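Side-chain contacts in putative Glycosidase (Bacteroides thetaiotaomicron, PDB 3R67), which is a putative glycosidase with a beta-propeller fold of the kind found in its family, its precise function not established: residues W12-F17 with I253-G258; K199-W204 with D293-I298. One frame throughout, in Å; residues are numbered along the deposited sequence. Where two conformers were deposited one is given.

Interaction 1 of 2, residues W12-F17 with I253-G258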
loop_
_atom_site.group_PDB
_atom_site.type_symbol
_atom_site.label_atom_id
_atom_site.label_comp_id
_atom_site.label_asym_id
_atom_site.label_seq_id
_atom_site.Cartn_x
_atom_site.Cartn_y
_atom_site.Cartn_z
ATOM N N TRP A 12 1.599 -17.513 14.446
ATOM C CA TRP A 12 2.124 -17.150 13.111
ATOM C C TRP A 12 1.955 -15.630 12.822
ATOM O O TRP A 12 2.617 -15.091 11.931
ATOM C CB TRP A 12 1.455 -17.961 11.980
ATOM C CG TRP A 12 -0.045 -17.842 11.875
ATOM C CD1 TRP A 12 -0.958 -18.737 12.328
ATOM C CD2 TRP A 12 -0.797 -16.802 11.227
ATOM N NE1 TRP A 12 -2.227 -18.336 11.990
ATOM C CE2 TRP A 12 -2.161 -17.130 11.351
ATOM C CE3 TRP A 12 -0.453 -15.616 10.558
ATOM C CZ2 TRP A 12 -3.183 -16.306 10.855
ATOM C CZ3 TRP A 12 -1.468 -14.794 10.090
ATOM C CH2 TRP A 12 -2.812 -15.149 10.224
ATOM N N ALA A 13 1.028 -14.969 13.535
ATOM C CA ALA A 13 0.696 -13.558 13.324
ATOM C C ALA A 13 1.686 -12.636 13.986
ATOM O O ALA A 13 2.185 -12.914 15.074
ATOM C CB ALA A 13 -0.696 -13.269 13.875
ATOM N N TRP A 14 1.944 -11.516 13.334
ATOM C CA TRP A 14 2.763 -10.396 13.840
ATOM C C TRP A 14 1.807 -9.360 14.401
ATOM O O TRP A 14 1.469 -8.396 13.715
ATOM C CB TRP A 14 3.661 -9.827 12.731
ATOM C CG TRP A 14 4.697 -10.752 12.175
ATOM C CD1 TRP A 14 4.904 -12.067 12.491
ATOM C CD2 TRP A 14 5.669 -10.421 11.183
ATOM N NE1 TRP A 14 5.956 -12.569 11.764
ATOM C CE2 TRP A 14 6.445 -11.583 10.950
ATOM C CE3 TRP A 14 5.955 -9.253 10.458
ATOM C CZ2 TRP A 14 7.519 -11.600 10.050
ATOM C CZ3 TRP A 14 6.998 -9.282 9.542
ATOM C CH2 TRP A 14 7.758 -10.451 9.338
ATOM N N ALA A 15 1.260 -9.650 15.570
ATOM C CA ALA A 15 0.208 -8.851 16.186
ATOM C C ALA A 15 0.735 -7.691 17.040
ATOM O O ALA A 15 0.095 -6.642 17.089
ATOM C CB ALA A 15 -0.642 -9.745 17.060
ATOM N N ASP A 16 1.892 -7.859 17.673
ATOM C CA ASP A 16 2.461 -6.921 18.634
ATOM C C ASP A 16 3.103 -5.643 17.962
ATOM O O ASP A 16 4.221 -5.249 18.332
ATOM C CB ASP A 16 3.519 -7.651 19.493
ATOM C CG ASP A 16 3.936 -6.920 20.760
ATOM O OD1 ASP A 16 3.095 -6.164 21.323
ATOM O OD2 ASP A 16 5.089 -7.135 21.221
ATOM N N PHE A 17 2.363 -4.963 17.041
ATOM C CA PHE A 17 2.788 -3.675 16.491
ATOM C C PHE A 17 2.330 -2.596 17.443
ATOM O O PHE A 17 1.137 -2.511 17.737
ATOM C CB PHE A 17 2.297 -3.410 15.062
ATOM C CG PHE A 17 3.074 -4.109 13.980
ATOM C CD1 PHE A 17 4.276 -3.586 13.512
ATOM C CD2 PHE A 17 2.581 -5.263 13.388
ATOM C CE1 PHE A 17 5.009 -4.244 12.513
ATOM C CE2 PHE A 17 3.296 -5.903 12.359
ATOM C CZ PHE A 17 4.509 -5.392 11.938
ATOM N N ILE A 253 5.290 -10.940 3.111
ATOM C CA ILE A 253 6.600 -11.364 3.612
ATOM C C ILE A 253 6.575 -12.862 3.923
ATOM O O ILE A 253 5.680 -13.346 4.618
ATOM C CB ILE A 253 7.045 -10.519 4.878
ATOM C CG1 ILE A 253 8.442 -10.923 5.437
ATOM C CG2 ILE A 253 5.987 -10.468 5.987
ATOM C CD1 ILE A 253 9.687 -10.500 4.575
HETATM N N MSE A 254 7.564 -13.593 3.389
HETATM C CA MSE A 254 7.727 -15.022 3.661
HETATM C C MSE A 254 8.288 -15.209 5.061
HETATM O O MSE A 254 9.289 -14.582 5.412
HETATM C CB MSE A 254 8.633 -15.698 2.619
HETATM C CG MSE A 254 8.053 -15.710 1.216
HETATM SE SE MSE A 254 9.203 -16.618 -0.093
HETATM C CE MSE A 254 9.172 -18.427 0.700
ATOM N N THR A 255 7.617 -16.036 5.870
ATOM C CA THR A 255 8.007 -16.318 7.256
ATOM C C THR A 255 8.287 -17.815 7.385
ATOM O O THR A 255 8.065 -18.559 6.428
ATOM C CB THR A 255 6.930 -15.845 8.251
ATOM O OG1 THR A 255 5.816 -16.745 8.216
ATOM C CG2 THR A 255 6.506 -14.379 8.046
ATOM N N ASP A 256 8.735 -18.267 8.573
ATOM C CA ASP A 256 8.995 -19.685 8.835
ATOM C C ASP A 256 7.678 -20.521 8.766
ATOM O O ASP A 256 7.754 -21.732 8.557
ATOM C CB ASP A 256 9.682 -19.873 10.216
ATOM C CG ASP A 256 8.945 -19.288 11.421
ATOM O OD1 ASP A 256 8.310 -18.216 11.274
ATOM O OD2 ASP A 256 9.092 -19.843 12.539
ATOM N N LYS A 257 6.496 -19.870 8.897
ATOM C CA LYS A 257 5.186 -20.548 8.892
ATOM C C LYS A 257 4.454 -20.495 7.530
ATOM O O LYS A 257 3.444 -21.173 7.360
ATOM C CB LYS A 257 4.256 -19.918 9.943
ATOM C CG LYS A 257 4.775 -19.895 11.378
ATOM C CD LYS A 257 4.954 -21.239 12.007
ATOM C CE LYS A 257 5.333 -21.000 13.446
ATOM N NZ LYS A 257 5.379 -22.240 14.236
ATOM N N GLY A 258 4.942 -19.682 6.608
ATOM C CA GLY A 258 4.327 -19.467 5.309
ATOM C C GLY A 258 4.389 -18.003 4.913
ATOM O O GLY A 258 5.080 -17.209 5.567
HETATM O O HOH W 1 4.484 -16.354 10.568
HETATM O O HOH W 2 6.543 -15.926 12.055
#

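Interaction 2 of 2, residues K199-W204 with D293-I298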
loop_
_atom_site.group_PDB
_atom_site.type_symbol
_atom_site.label_atom_id
_atom_site.label_comp_id
_atom_site.label_asym_id
_atom_site.label_seq_id
_atom_site.Cartn_x
_atom_site.Cartn_y
_atom_site.Cartn_z
ATOM N N LYS A 199 8.824 -17.749 -10.928
ATOM C CA LYS A 199 7.963 -16.575 -11.109
ATOM C C LYS A 199 8.002 -15.617 -9.924
ATOM O O LYS A 199 8.369 -16.000 -8.806
ATOM C CB LYS A 199 6.490 -17.026 -11.288
ATOM C CG LYS A 199 6.155 -17.880 -12.490
ATOM C CD LYS A 199 4.712 -18.382 -12.324
ATOM C CE LYS A 199 4.218 -19.294 -13.420
ATOM N NZ LYS A 199 4.966 -20.579 -13.471
ATOM N N TYR A 200 7.555 -14.384 -10.162
ATOM C CA TYR A 200 7.308 -13.364 -9.162
ATOM C C TYR A 200 5.833 -13.426 -8.849
ATOM O O TYR A 200 5.051 -13.805 -9.725
ATOM C CB TYR A 200 7.768 -11.989 -9.628
ATOM C CG TYR A 200 9.239 -11.931 -9.950
ATOM C CD1 TYR A 200 10.196 -12.008 -8.942
ATOM C CD2 TYR A 200 9.678 -11.704 -11.251
ATOM C CE1 TYR A 200 11.553 -11.913 -9.225
ATOM C CE2 TYR A 200 11.036 -11.610 -11.547
ATOM C CZ TYR A 200 11.970 -11.718 -10.527
ATOM O OH TYR A 200 13.312 -11.620 -10.793
ATOM N N TRP A 201 5.447 -13.126 -7.610
ATOM C CA TRP A 201 4.057 -13.260 -7.160
ATOM C C TRP A 201 3.546 -12.018 -6.464
ATOM O O TRP A 201 4.308 -11.337 -5.771
ATOM C CB TRP A 201 3.969 -14.447 -6.175
ATOM C CG TRP A 201 4.297 -15.782 -6.787
ATOM C CD1 TRP A 201 5.539 -16.265 -7.080
ATOM C CD2 TRP A 201 3.372 -16.812 -7.143
ATOM N NE1 TRP A 201 5.439 -17.508 -7.658
ATOM C CE2 TRP A 201 4.121 -17.870 -7.710
ATOM C CE3 TRP A 201 1.973 -16.944 -7.050
ATOM C CZ2 TRP A 201 3.523 -19.052 -8.166
ATOM C CZ3 TRP A 201 1.379 -18.112 -7.515
ATOM C CH2 TRP A 201 2.150 -19.143 -8.074
HETATM N N MSE A 202 2.237 -11.743 -6.607
HETATM C CA MSE A 202 1.616 -10.637 -5.867
HETATM C C MSE A 202 0.170 -10.910 -5.503
HETATM O O MSE A 202 -0.570 -11.515 -6.271
HETATM C CB MSE A 202 1.657 -9.298 -6.624
HETATM C CG MSE A 202 0.754 -9.230 -7.854
HETATM SE SE MSE A 202 0.687 -7.446 -8.634
HETATM C CE MSE A 202 2.334 -7.098 -8.354
ATOM N N TYR A 203 -0.239 -10.372 -4.357
ATOM C CA TYR A 203 -1.621 -10.299 -3.909
ATOM C C TYR A 203 -2.101 -8.937 -4.292
ATOM O O TYR A 203 -1.347 -7.978 -4.110
ATOM C CB TYR A 203 -1.755 -10.575 -2.403
ATOM C CG TYR A 203 -1.222 -11.924 -1.994
ATOM C CD1 TYR A 203 -2.020 -13.064 -2.070
ATOM C CD2 TYR A 203 0.088 -12.069 -1.540
ATOM C CE1 TYR A 203 -1.520 -14.318 -1.732
ATOM C CE2 TYR A 203 0.590 -13.319 -1.182
ATOM C CZ TYR A 203 -0.216 -14.438 -1.289
ATOM O OH TYR A 203 0.278 -15.668 -0.956
ATOM N N TRP A 204 -3.282 -8.822 -4.888
ATOM C CA TRP A 204 -3.771 -7.499 -5.231
ATOM C C TRP A 204 -5.289 -7.483 -5.098
ATOM O O TRP A 204 -5.936 -8.519 -5.232
ATOM C CB TRP A 204 -3.313 -7.073 -6.658
ATOM C CG TRP A 204 -4.015 -7.824 -7.746
ATOM C CD1 TRP A 204 -3.686 -9.050 -8.250
ATOM C CD2 TRP A 204 -5.219 -7.426 -8.404
ATOM N NE1 TRP A 204 -4.619 -9.444 -9.185
ATOM C CE2 TRP A 204 -5.586 -8.474 -9.280
ATOM C CE3 TRP A 204 -6.047 -6.291 -8.319
ATOM C CZ2 TRP A 204 -6.717 -8.400 -10.096
ATOM C CZ3 TRP A 204 -7.193 -6.244 -9.095
ATOM C CH2 TRP A 204 -7.514 -7.286 -9.973
ATOM N N ASP A 293 2.753 -22.762 -2.551
ATOM C CA ASP A 293 1.571 -22.386 -3.331
ATOM C C ASP A 293 0.972 -21.112 -2.713
ATOM O O ASP A 293 0.103 -21.195 -1.841
ATOM C CB ASP A 293 0.551 -23.531 -3.411
ATOM C CG ASP A 293 -0.690 -23.238 -4.244
ATOM O OD1 ASP A 293 -0.771 -22.135 -4.828
ATOM O OD2 ASP A 293 -1.564 -24.135 -4.346
ATOM N N PRO A 294 1.416 -19.915 -3.179
ATOM C CA PRO A 294 0.921 -18.652 -2.591
ATOM C C PRO A 294 -0.603 -18.448 -2.733
ATOM O O PRO A 294 -1.118 -17.532 -2.104
ATOM C CB PRO A 294 1.684 -17.583 -3.397
ATOM C CG PRO A 294 2.943 -18.267 -3.827
ATOM C CD PRO A 294 2.472 -19.648 -4.184
ATOM N N THR A 295 -1.328 -19.293 -3.497
ATOM C CA THR A 295 -2.794 -19.163 -3.623
ATOM C C THR A 295 -3.513 -19.972 -2.529
ATOM O O THR A 295 -4.733 -19.848 -2.376
ATOM C CB THR A 295 -3.295 -19.609 -5.019
ATOM O OG1 THR A 295 -3.205 -21.027 -5.135
ATOM C CG2 THR A 295 -2.579 -18.901 -6.177
ATOM N N LYS A 296 -2.771 -20.801 -1.779
ATOM C CA LYS A 296 -3.352 -21.677 -0.772
ATOM C C LYS A 296 -3.353 -21.024 0.631
ATOM O O LYS A 296 -2.311 -20.936 1.285
ATOM C CB LYS A 296 -2.577 -22.999 -0.746
ATOM C CG LYS A 296 -3.211 -24.083 0.114
ATOM C CD LYS A 296 -2.362 -25.348 0.040
ATOM C CE LYS A 296 -2.928 -26.428 0.891
ATOM N N LEU A 297 -4.552 -20.636 1.105
ATOM C CA LEU A 297 -4.752 -20.013 2.411
ATOM C C LEU A 297 -4.678 -21.058 3.515
ATOM O O LEU A 297 -5.354 -22.094 3.438
ATOM C CB LEU A 297 -6.114 -19.288 2.439
ATOM C CG LEU A 297 -6.484 -18.478 3.696
ATOM C CD1 LEU A 297 -5.569 -17.262 3.881
ATOM C CD2 LEU A 297 -7.886 -17.983 3.595
ATOM N N ILE A 298 -3.863 -20.790 4.550
ATOM C CA ILE A 298 -3.710 -21.692 5.702
ATOM C C ILE A 298 -4.615 -21.197 6.836
ATOM O O ILE A 298 -5.423 -21.966 7.366
ATOM C CB ILE A 298 -2.233 -21.819 6.170
ATOM C CG1 ILE A 298 -1.291 -22.322 5.031
ATOM C CG2 ILE A 298 -2.141 -22.725 7.421
ATOM C CD1 ILE A 298 0.225 -22.167 5.352
#

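Interaction 1 of 2, residues W12-F17 with I253-G258
The benzo end of the Trp14 indole lies against the methyl groups of Ile253 and Thr255, two residues apart, which approach it obliquely from one side. Thr255 CG2 comes within 3.6 Å of Trp14 CZ2, and Ile253 CG2 lies 3.8 Å from Trp14 CH2. The Ile253 side chain crosses that of Trp14 at about a right angle, while those of Thr255 and Trp14 come from opposite directions. Trp14 also stacks on Tyr351. Trp12 CB touches Lys257 CG at 3.9 Å; chi1 of 58° swings the Trp12 indole away, and its NE1 bonds Asp299. Residues 255-258 form the type I turn of a beta hairpin joining antiparallel strands 245-255 and 258-266. The Thr255 hydroxyl, set between its backbone N and carbonyl carbon (chi1 75°), points into this turn. Thr255 OG1 donates to Gly258 O at 2.8 Å and accepts from Lys257 N at 3.3 Å, forming an ST turn; Thr255 N reaches Gly258 O from the opposite face of the carbonyl. One water donates both to Trp12 O (2.6 Å) and to Thr255 OG1 (2.7 Å). A second donates to Asp256 OD1 and weakly accepts from Trp14 NE1 in the indole plane. Direct contact is therefore apolar, and the polar linkage runs through water.

Interaction 2 of 2, residues K199-W204 with D293-I298
In both Trp201 and Tyr203 (chi1 -58° in the latter) CG lies beside the backbone N and anti to the carbonyl carbon, and these two alternate residues of strand 199-204 bring their rings to the same proline, Pro294. Pro294 CG sits 3.8 Å from the centroid of the Trp201 six-membered ring and 20° off its normal, a CH-pi contact over one face. Pro294 CD adds an approach of 3.8 Å to Trp201 CZ3, whereas Thr295 CG2 stands more loosely at the indole edge. Tyr203 OH donates to Pro294 O at 2.6 Å, in the carbonyl plane on a lone pair, with a C=O...donor angle of 123°; Tyr203 OH also lies 3.4 Å from Pro294 CB. The turn bearing the proline is type I, closed by Lys296 N to Asp293 O, and Asp293 OD1 accepts from Thr295 OG1 (2.7 Å) and Thr295 N from one face, the latter bond making an Asx turn. Trp201 NE1 bonds Ile196 O, and Tyr203 stacks on Phe289 of strand 282-289. Strand 199-204 runs between 180-187 and 210-214, so the contact ties this part of the sheet to the turn leading into strand 297-300.

How the interactions relate
The centres of interactions 1 and 2 lie about 15 Å apart, and both reach the same mixed, branched sheet. Their segments alternate along the chain, in the order 12-17, 199-204, 253-258, 293-298, so neither contact is nested within the other. Interaction 1 brings the N-terminal loop to the turn between strands 245-255 and 258-266; interaction 2 joins strand 199-204 to the turn before 297-300. The two meet directly where Lys257 O packs against Ile298 CD1 at 3.9 Å. Strand 180-187 pairs with both 199-204 and 245-255, linking them through the sheet. An N-terminal loop and a turn are thus each joined to one sheet, in a fold consistent with the beta-propeller of this family.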